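Local coordinates for protein cellulosomal scaffoldin (Acetivibrio cellulolyticus, PDB 4WI0) that forms the C-terminal X-module and calcium-binding dockerin of a cellulosomal scaffoldin, pairing with a type II cohesin, in a protein that probably also cleaves cellulose, at residues T17-E29 with S36-K48. The protein carries 1 engineered substitution. Sequence-based numbering, arbitrary orientation.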
ATOM      1  N   THR B  17      16.776   6.901  -1.590  1.00 38.19           N
ATOM      2  CA  THR B  17      17.232   5.912  -0.619  1.00 38.59           C
ATOM      3  C   THR B  17      16.785   4.496  -1.005  1.00 35.52           C
ATOM      4  O   THR B  17      17.529   3.540  -0.810  1.00 35.53           O
ATOM      5  CB  THR B  17      16.742   6.240   0.814  1.00 40.02           C
ATOM      6  OG1 THR B  17      15.376   5.835   0.971  1.00 41.34           O
ATOM      7  CG2 THR B  17      16.871   7.729   1.116  1.00 42.11           C
ATOM      8  N   THR B  18      15.573   4.359  -1.544  1.00 34.12           N
ATOM      9  CA  THR B  18      15.014   3.033  -1.838  1.00 31.54           C
ATOM     10  C   THR B  18      15.371   2.505  -3.231  1.00 31.41           C
ATOM     11  O   THR B  18      15.470   1.298  -3.410  1.00 29.82           O
ATOM     12  CB  THR B  18      13.474   2.997  -1.707  1.00 30.35           C
ATOM     13  OG1 THR B  18      12.878   3.816  -2.717  1.00 29.07           O
ATOM     14  CG2 THR B  18      13.026   3.476  -0.332  1.00 31.72           C
ATOM     15  N   ALA B  19      15.533   3.394  -4.209  1.00 32.25           N
ATOM     16  CA  ALA B  19      15.781   2.986  -5.599  1.00 33.25           C
ATOM     17  C   ALA B  19      16.962   2.008  -5.771  1.00 34.50           C
ATOM     18  O   ALA B  19      16.790   0.940  -6.370  1.00 34.41           O
ATOM     19  CB  ALA B  19      15.947   4.205  -6.493  1.00 33.75           C
ATOM     20  N   PRO B  20      18.153   2.354  -5.243  1.00 35.68           N
ATOM     21  CA  PRO B  20      19.317   1.462  -5.360  1.00 35.75           C
ATOM     22  C   PRO B  20      19.132   0.050  -4.789  1.00 35.78           C
ATOM     23  O   PRO B  20      19.790  -0.882  -5.253  1.00 36.38           O
ATOM     24  CB  PRO B  20      20.421   2.208  -4.592  1.00 39.02           C
ATOM     25  CG  PRO B  20      19.738   3.288  -3.831  1.00 38.76           C
ATOM     26  CD  PRO B  20      18.531   3.642  -4.635  1.00 37.36           C
ATOM     27  N   ILE B  21      18.263  -0.109  -3.793  1.00 35.25           N
ATOM     28  CA  ILE B  21      17.955  -1.450  -3.267  1.00 36.42           C
ATOM     29  C   ILE B  21      16.940  -2.172  -4.164  1.00 32.08           C
ATOM     30  O   ILE B  21      17.153  -3.330  -4.517  1.00 35.52           O
ATOM     31  CB  ILE B  21      17.497  -1.464  -1.771  1.00 39.19           C
ATOM     32  CG1 ILE B  21      16.731  -2.754  -1.443  1.00 38.25           C
ATOM     33  CG2 ILE B  21      16.619  -0.275  -1.410  1.00 40.91           C
ATOM     34  CD1 ILE B  21      16.474  -2.981   0.032  1.00 40.55           C
ATOM     35  N   VAL B  22      15.856  -1.499  -4.540  1.00 28.89           N
ATOM     36  CA  VAL B  22      14.783  -2.157  -5.319  1.00 26.91           C
ATOM     37  C   VAL B  22      15.084  -2.353  -6.809  1.00 26.05           C
ATOM     38  O   VAL B  22      14.467  -3.211  -7.447  1.00 24.24           O
ATOM     39  CB  VAL B  22      13.421  -1.438  -5.187  1.00 26.50           C
ATOM     40  CG1 VAL B  22      13.004  -1.356  -3.728  1.00 27.15           C
ATOM     41  CG2 VAL B  22      13.448  -0.056  -5.823  1.00 26.72           C
ATOM     42  N   LYS B  23      16.007  -1.565  -7.364  1.00 25.85           N
ATOM     43  CA  LYS B  23      16.400  -1.721  -8.775  1.00 25.43           C
ATOM     44  C   LYS B  23      17.432  -2.825  -9.001  1.00 25.13           C
ATOM     45  O   LYS B  23      17.547  -3.350 -10.109  1.00 25.82           O
ATOM     46  CB  LYS B  23      16.927  -0.414  -9.349  1.00 26.29           C
ATOM     47  CG  LYS B  23      15.843   0.587  -9.680  1.00 26.38           C
ATOM     48  CD  LYS B  23      16.458   1.833 -10.284  1.00 27.87           C
ATOM     49  CE  LYS B  23      15.434   2.936 -10.468  1.00 28.18           C
ATOM     50  NZ  LYS B  23      16.109   4.188 -10.896  1.00 29.68           N
ATOM     51  N   ALA B  24      18.171  -3.167  -7.955  1.00 24.92           N
ATOM     52  CA  ALA B  24      19.170  -4.218  -8.012  1.00 24.65           C
ATOM     53  C   ALA B  24      18.532  -5.583  -7.816  1.00 23.78           C
ATOM     54  O   ALA B  24      17.447  -5.694  -7.240  1.00 24.25           O
ATOM     55  CB  ALA B  24      20.226  -3.988  -6.943  1.00 25.88           C
ATOM     56  N   GLY B  25      19.217  -6.613  -8.304  1.00 23.11           N
ATOM     57  CA  GLY B  25      18.879  -7.989  -7.984  1.00 22.99           C
ATOM     58  C   GLY B  25      17.935  -8.704  -8.930  1.00 21.82           C
ATOM     59  O   GLY B  25      17.567  -9.840  -8.660  1.00 23.65           O
ATOM     60  N   PHE B  26      17.533  -8.064 -10.026  1.00 20.71           N
ATOM     61  CA  PHE B  26      16.753  -8.753 -11.057  1.00 19.40           C
ATOM     62  C   PHE B  26      17.699  -9.611 -11.902  1.00 20.21           C
ATOM     63  O   PHE B  26      18.731  -9.123 -12.377  1.00 19.59           O
ATOM     64  CB  PHE B  26      16.016  -7.760 -11.958  1.00 18.98           C
ATOM     65  CG  PHE B  26      14.912  -7.001 -11.268  1.00 18.07           C
ATOM     66  CD1 PHE B  26      13.637  -7.540 -11.163  1.00 17.86           C
ATOM     67  CD2 PHE B  26      15.146  -5.738 -10.743  1.00 18.60           C
ATOM     68  CE1 PHE B  26      12.622  -6.842 -10.528  1.00 17.37           C
ATOM     69  CE2 PHE B  26      14.135  -5.032 -10.104  1.00 18.42           C
ATOM     70  CZ  PHE B  26      12.873  -5.584  -9.997  1.00 17.79           C
ATOM     71  N   THR B  27      17.356 -10.890 -12.071  1.00 20.28           N
ATOM     72  CA  THR B  27      18.155 -11.810 -12.874  1.00 20.54           C
ATOM     73  C   THR B  27      17.563 -11.904 -14.275  1.00 19.74           C
ATOM     74  O   THR B  27      16.383 -12.212 -14.441  1.00 19.10           O
ATOM     75  CB  THR B  27      18.198 -13.211 -12.241  1.00 21.54           C
ATOM     76  OG1 THR B  27      18.682 -13.109 -10.899  1.00 22.34           O
ATOM     77  CG2 THR B  27      19.094 -14.138 -13.029  1.00 22.32           C
ATOM     78  N   VAL B  28      18.395 -11.633 -15.276  1.00 19.74           N
ATOM     79  CA  VAL B  28      17.980 -11.627 -16.665  1.00 19.39           C
ATOM     80  C   VAL B  28      18.701 -12.766 -17.364  1.00 20.66           C
ATOM     81  O   VAL B  28      19.924 -12.793 -17.402  1.00 21.19           O
ATOM     82  CB  VAL B  28      18.335 -10.293 -17.353  1.00 18.97           C
ATOM     83  CG1 VAL B  28      17.845 -10.279 -18.791  1.00 18.73           C
ATOM     84  CG2 VAL B  28      17.739  -9.130 -16.581  1.00 18.50           C
ATOM     85  N   GLU B  29      17.925 -13.708 -17.897  1.00 21.25           N
ATOM     86  CA  GLU B  29      18.446 -14.915 -18.525  1.00 22.27           C
ATOM     87  C   GLU B  29      18.099 -14.883 -20.003  1.00 22.18           C
ATOM     88  O   GLU B  29      16.982 -14.517 -20.361  1.00 23.10           O
ATOM     89  CB  GLU B  29      17.813 -16.172 -17.897  1.00 23.87           C
ATOM     90  CG  GLU B  29      17.879 -17.396 -18.813  1.00 25.32           C
ATOM     91  CD  GLU B  29      17.380 -18.690 -18.197  1.00 26.90           C
ATOM     92  OE1 GLU B  29      16.498 -18.670 -17.302  1.00 25.55           O
ATOM     93  OE2 GLU B  29      17.867 -19.743 -18.656  1.00 28.34           O
ATOM     94  N   SER B  36      23.385 -15.324 -18.124  1.00 30.97           N
ATOM     95  CA  SER B  36      22.530 -14.475 -17.301  1.00 30.36           C
ATOM     96  C   SER B  36      23.304 -13.264 -16.786  1.00 28.69           C
ATOM     97  O   SER B  36      24.509 -13.134 -17.022  1.00 29.89           O
ATOM     98  CB  SER B  36      21.973 -15.267 -16.114  1.00 30.93           C
ATOM     99  OG  SER B  36      20.944 -16.144 -16.530  1.00 33.54           O
ATOM    100  N   ALA B  37      22.593 -12.382 -16.095  1.00 25.51           N
ATOM    101  CA  ALA B  37      23.192 -11.243 -15.416  1.00 24.59           C
ATOM    102  C   ALA B  37      22.222 -10.706 -14.378  1.00 22.62           C
ATOM    103  O   ALA B  37      21.006 -10.881 -14.496  1.00 20.63           O
ATOM    104  CB  ALA B  37      23.548 -10.147 -16.411  1.00 25.35           C
ATOM    105  N   VAL B  38      22.766 -10.047 -13.364  1.00 21.72           N
ATOM    106  CA  VAL B  38      21.950  -9.437 -12.321  1.00 20.75           C
ATOM    107  C   VAL B  38      22.060  -7.922 -12.433  1.00 20.28           C
ATOM    108  O   VAL B  38      23.159  -7.390 -12.663  1.00 20.37           O
ATOM    109  CB  VAL B  38      22.404  -9.908 -10.936  1.00 21.77           C
ATOM    110  CG1 VAL B  38      21.514  -9.323  -9.857  1.00 21.36           C
ATOM    111  CG2 VAL B  38      22.383 -11.433 -10.872  1.00 22.29           C
ATOM    112  N   THR B  39      20.935  -7.226 -12.277  1.00 18.87           N
ATOM    113  CA  THR B  39      20.936  -5.773 -12.409  1.00 19.04           C
ATOM    114  C   THR B  39      21.687  -5.124 -11.237  1.00 19.99           C
ATOM    115  O   THR B  39      21.638  -5.631 -10.117  1.00 19.80           O
ATOM    116  CB  THR B  39      19.515  -5.178 -12.489  1.00 18.01           C
ATOM    117  OG1 THR B  39      18.754  -5.562 -11.337  1.00 17.64           O
ATOM    118  CG2 THR B  39      18.801  -5.628 -13.765  1.00 17.41           C
ATOM    119  N   ASP B  40      22.375  -4.014 -11.516  1.00 20.79           N
ATOM    120  CA  ASP B  40      23.024  -3.207 -10.474  1.00 22.18           C
ATOM    121  C   ASP B  40      22.026  -2.245  -9.827  1.00 22.13           C
ATOM    122  O   ASP B  40      20.820  -2.338 -10.076  1.00 20.45           O
ATOM    123  CB  ASP B  40      24.244  -2.454 -11.043  1.00 23.47           C
ATOM    124  CG  ASP B  40      23.890  -1.490 -12.173  1.00 23.17           C
ATOM    125  OD1 ASP B  40      22.740  -0.992 -12.257  1.00 22.09           O
ATOM    126  OD2 ASP B  40      24.786  -1.228 -12.995  1.00 24.18           O
ATOM    127  N   SER B  41      22.520  -1.315  -9.004  1.00 23.96           N
ATOM    128  CA  SER B  41      21.646  -0.388  -8.286  1.00 24.46           C
ATOM    129  C   SER B  41      20.964   0.637  -9.199  1.00 24.65           C
ATOM    130  O   SER B  41      20.014   1.298  -8.783  1.00 25.27           O
ATOM    131  CB  SER B  41      22.415   0.324  -7.178  1.00 26.38           C
ATOM    132  OG  SER B  41      23.447   1.139  -7.715  1.00 28.01           O
ATOM    133  N   ASN B  42      21.447   0.772 -10.432  1.00 24.82           N
ATOM    134  CA  ASN B  42      20.783   1.596 -11.435  1.00 24.65           C
ATOM    135  C   ASN B  42      19.796   0.786 -12.278  1.00 22.47           C
ATOM    136  O   ASN B  42      19.214   1.324 -13.210  1.00 22.45           O
ATOM    137  CB  ASN B  42      21.810   2.254 -12.371  1.00 26.65           C
ATOM    138  CG  ASN B  42      22.874   3.048 -11.632  1.00 29.23           C
ATOM    139  OD1 ASN B  42      24.031   3.113 -12.065  1.00 31.42           O
ATOM    140  ND2 ASN B  42      22.494   3.667 -10.526  1.00 30.80           N
ATOM    141  N   GLY B  43      19.621  -0.496 -11.957  1.00 20.95           N
ATOM    142  CA  GLY B  43      18.762  -1.390 -12.731  1.00 19.27           C
ATOM    143  C   GLY B  43      19.392  -1.892 -14.015  1.00 19.06           C
ATOM    144  O   GLY B  43      18.711  -2.494 -14.848  1.00 17.58           O
ATOM    145  N   TYR B  44      20.693  -1.662 -14.177  1.00 19.93           N
ATOM    146  CA  TYR B  44      21.385  -1.983 -15.423  1.00 20.25           C
ATOM    147  C   TYR B  44      21.952  -3.402 -15.436  1.00 20.15           C
ATOM    148  O   TYR B  44      22.561  -3.836 -14.469  1.00 20.30           O
ATOM    149  CB  TYR B  44      22.518  -0.982 -15.651  1.00 21.85           C
ATOM    150  CG  TYR B  44      23.305  -1.242 -16.905  1.00 22.36           C
ATOM    151  CD1 TYR B  44      22.757  -0.979 -18.158  1.00 22.09           C
ATOM    152  CD2 TYR B  44      24.594  -1.748 -16.841  1.00 23.44           C
ATOM    153  CE1 TYR B  44      23.475  -1.221 -19.316  1.00 22.98           C
ATOM    154  CE2 TYR B  44      25.323  -1.989 -17.994  1.00 24.37           C
ATOM    155  CZ  TYR B  44      24.760  -1.724 -19.227  1.00 23.73           C
ATOM    156  OH  TYR B  44      25.487  -1.973 -20.360  1.00 24.94           O
ATOM    157  N   PHE B  45      21.769  -4.112 -16.548  1.00 20.00           N
ATOM    158  CA  PHE B  45      22.381  -5.431 -16.735  1.00 20.45           C
ATOM    159  C   PHE B  45      23.158  -5.502 -18.045  1.00 21.19           C
ATOM    160  O   PHE B  45      22.843  -4.784 -19.007  1.00 20.97           O
ATOM    161  CB  PHE B  45      21.327  -6.541 -16.737  1.00 19.58           C
ATOM    162  CG  PHE B  45      20.396  -6.493 -17.914  1.00 18.78           C
ATOM    163  CD1 PHE B  45      19.254  -5.708 -17.877  1.00 18.15           C
ATOM    164  CD2 PHE B  45      20.656  -7.240 -19.054  1.00 19.00           C
ATOM    165  CE1 PHE B  45      18.393  -5.657 -18.960  1.00 18.04           C
ATOM    166  CE2 PHE B  45      19.795  -7.199 -20.139  1.00 18.35           C
ATOM    167  CZ  PHE B  45      18.666  -6.402 -20.094  1.00 17.78           C
ATOM    168  N   GLU B  46      24.132  -6.409 -18.083  1.00 21.88           N
ATOM    169  CA  GLU B  46      24.973  -6.606 -19.255  1.00 23.48           C
ATOM    170  C   GLU B  46      25.355  -8.078 -19.389  1.00 24.16           C
ATOM    171  O   GLU B  46      25.941  -8.647 -18.481  1.00 25.36           O
ATOM    172  CB  GLU B  46      26.233  -5.760 -19.111  1.00 25.18           C
ATOM    173  CG  GLU B  46      26.841  -5.304 -20.411  1.00 25.94           C
ATOM    174  CD  GLU B  46      28.054  -4.445 -20.162  1.00 27.28           C
ATOM    175  OE1 GLU B  46      27.902  -3.212 -20.127  1.00 27.72           O
ATOM    176  OE2 GLU B  46      29.140  -5.015 -19.958  1.00 28.51           O
ATOM    177  N   ILE B  47      25.015  -8.688 -20.517  1.00 24.65           N
ATOM    178  CA  ILE B  47      25.394 -10.073 -20.786  1.00 26.05           C
ATOM    179  C   ILE B  47      26.276 -10.121 -22.035  1.00 27.55           C
ATOM    180  O   ILE B  47      25.845  -9.733 -23.121  1.00 28.63           O
ATOM    181  CB  ILE B  47      24.162 -10.978 -20.986  1.00 25.54           C
ATOM    182  CG1 ILE B  47      23.186 -10.830 -19.813  1.00 24.90           C
ATOM    183  CG2 ILE B  47      24.605 -12.431 -21.135  1.00 26.57           C
ATOM    184  CD1 ILE B  47      21.783 -11.341 -20.086  1.00 24.69           C
ATOM    185  N   LYS B  48      27.497 -10.618 -21.873  1.00 28.41           N
ATOM    186  CA  LYS B  48      28.491 -10.614 -22.937  1.00 30.34           C
ATOM    187  C   LYS B  48      28.553 -11.958 -23.644  1.00 30.25           C
ATOM    188  O   LYS B  48      28.002 -12.941 -23.160  1.00 29.57           O
ATOM    189  CB  LYS B  48      29.866 -10.294 -22.354  1.00 32.84           C
ATOM    190  CG  LYS B  48      29.944  -8.943 -21.657  1.00 34.62           C
ATOM    191  CD  LYS B  48      31.279  -8.757 -20.956  1.00 37.89           C
ATOM    192  CE  LYS B  48      31.376  -7.380 -20.320  1.00 40.20           C
ATOM    193  NZ  LYS B  48      32.651  -7.199 -19.569  1.00 43.85           N
TER
HETATM  194  O   HOH W   1      18.537   4.312  -8.568  1.00 29.55           O
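T39 pins the segment K23-F26 through its hydroxyl. A chi1 of 57° sets OG1 between the backbone N and carbonyl carbon. From there it donates to K23 O (2.8 Å) in the carbonyl plane, on a lone pair, and accepts from F26 N (3.1 Å), while the methyl CG2 packs against F26 CB; threonine suits this buried spot by supplying both. Main-chain bonds flank it: T39 N to F26 O, and G25 N to T39 O at 3.2 Å. At the G25 phi of 92° a CB would be jammed against A24 O, and the bare CA lets V38 CG1 come within 3.5 Å. Beyond F26 the chains become the antiparallel hairpin 27-31/34-38, whose strand 34-38 is outermost in one sheet of the X-module's two-sheeted beta fold; V28 and A37 form a hydrogen-bonded pair (V28 N to A37 O, 2.8 Å). Apolar packing joins the two sheets: V28, branched at CB, lays CG2 over one face of the F45 ring, 4.0 Å from its centroid, while CG1 reaches CE2. In the type I turn D40-G43, D40 OD1 accepts from N42 N, an Asx turn, and from Y44 N, the two arriving from opposite faces of the carboxylate. K23 packs its CB against S41 O (3.6 Å).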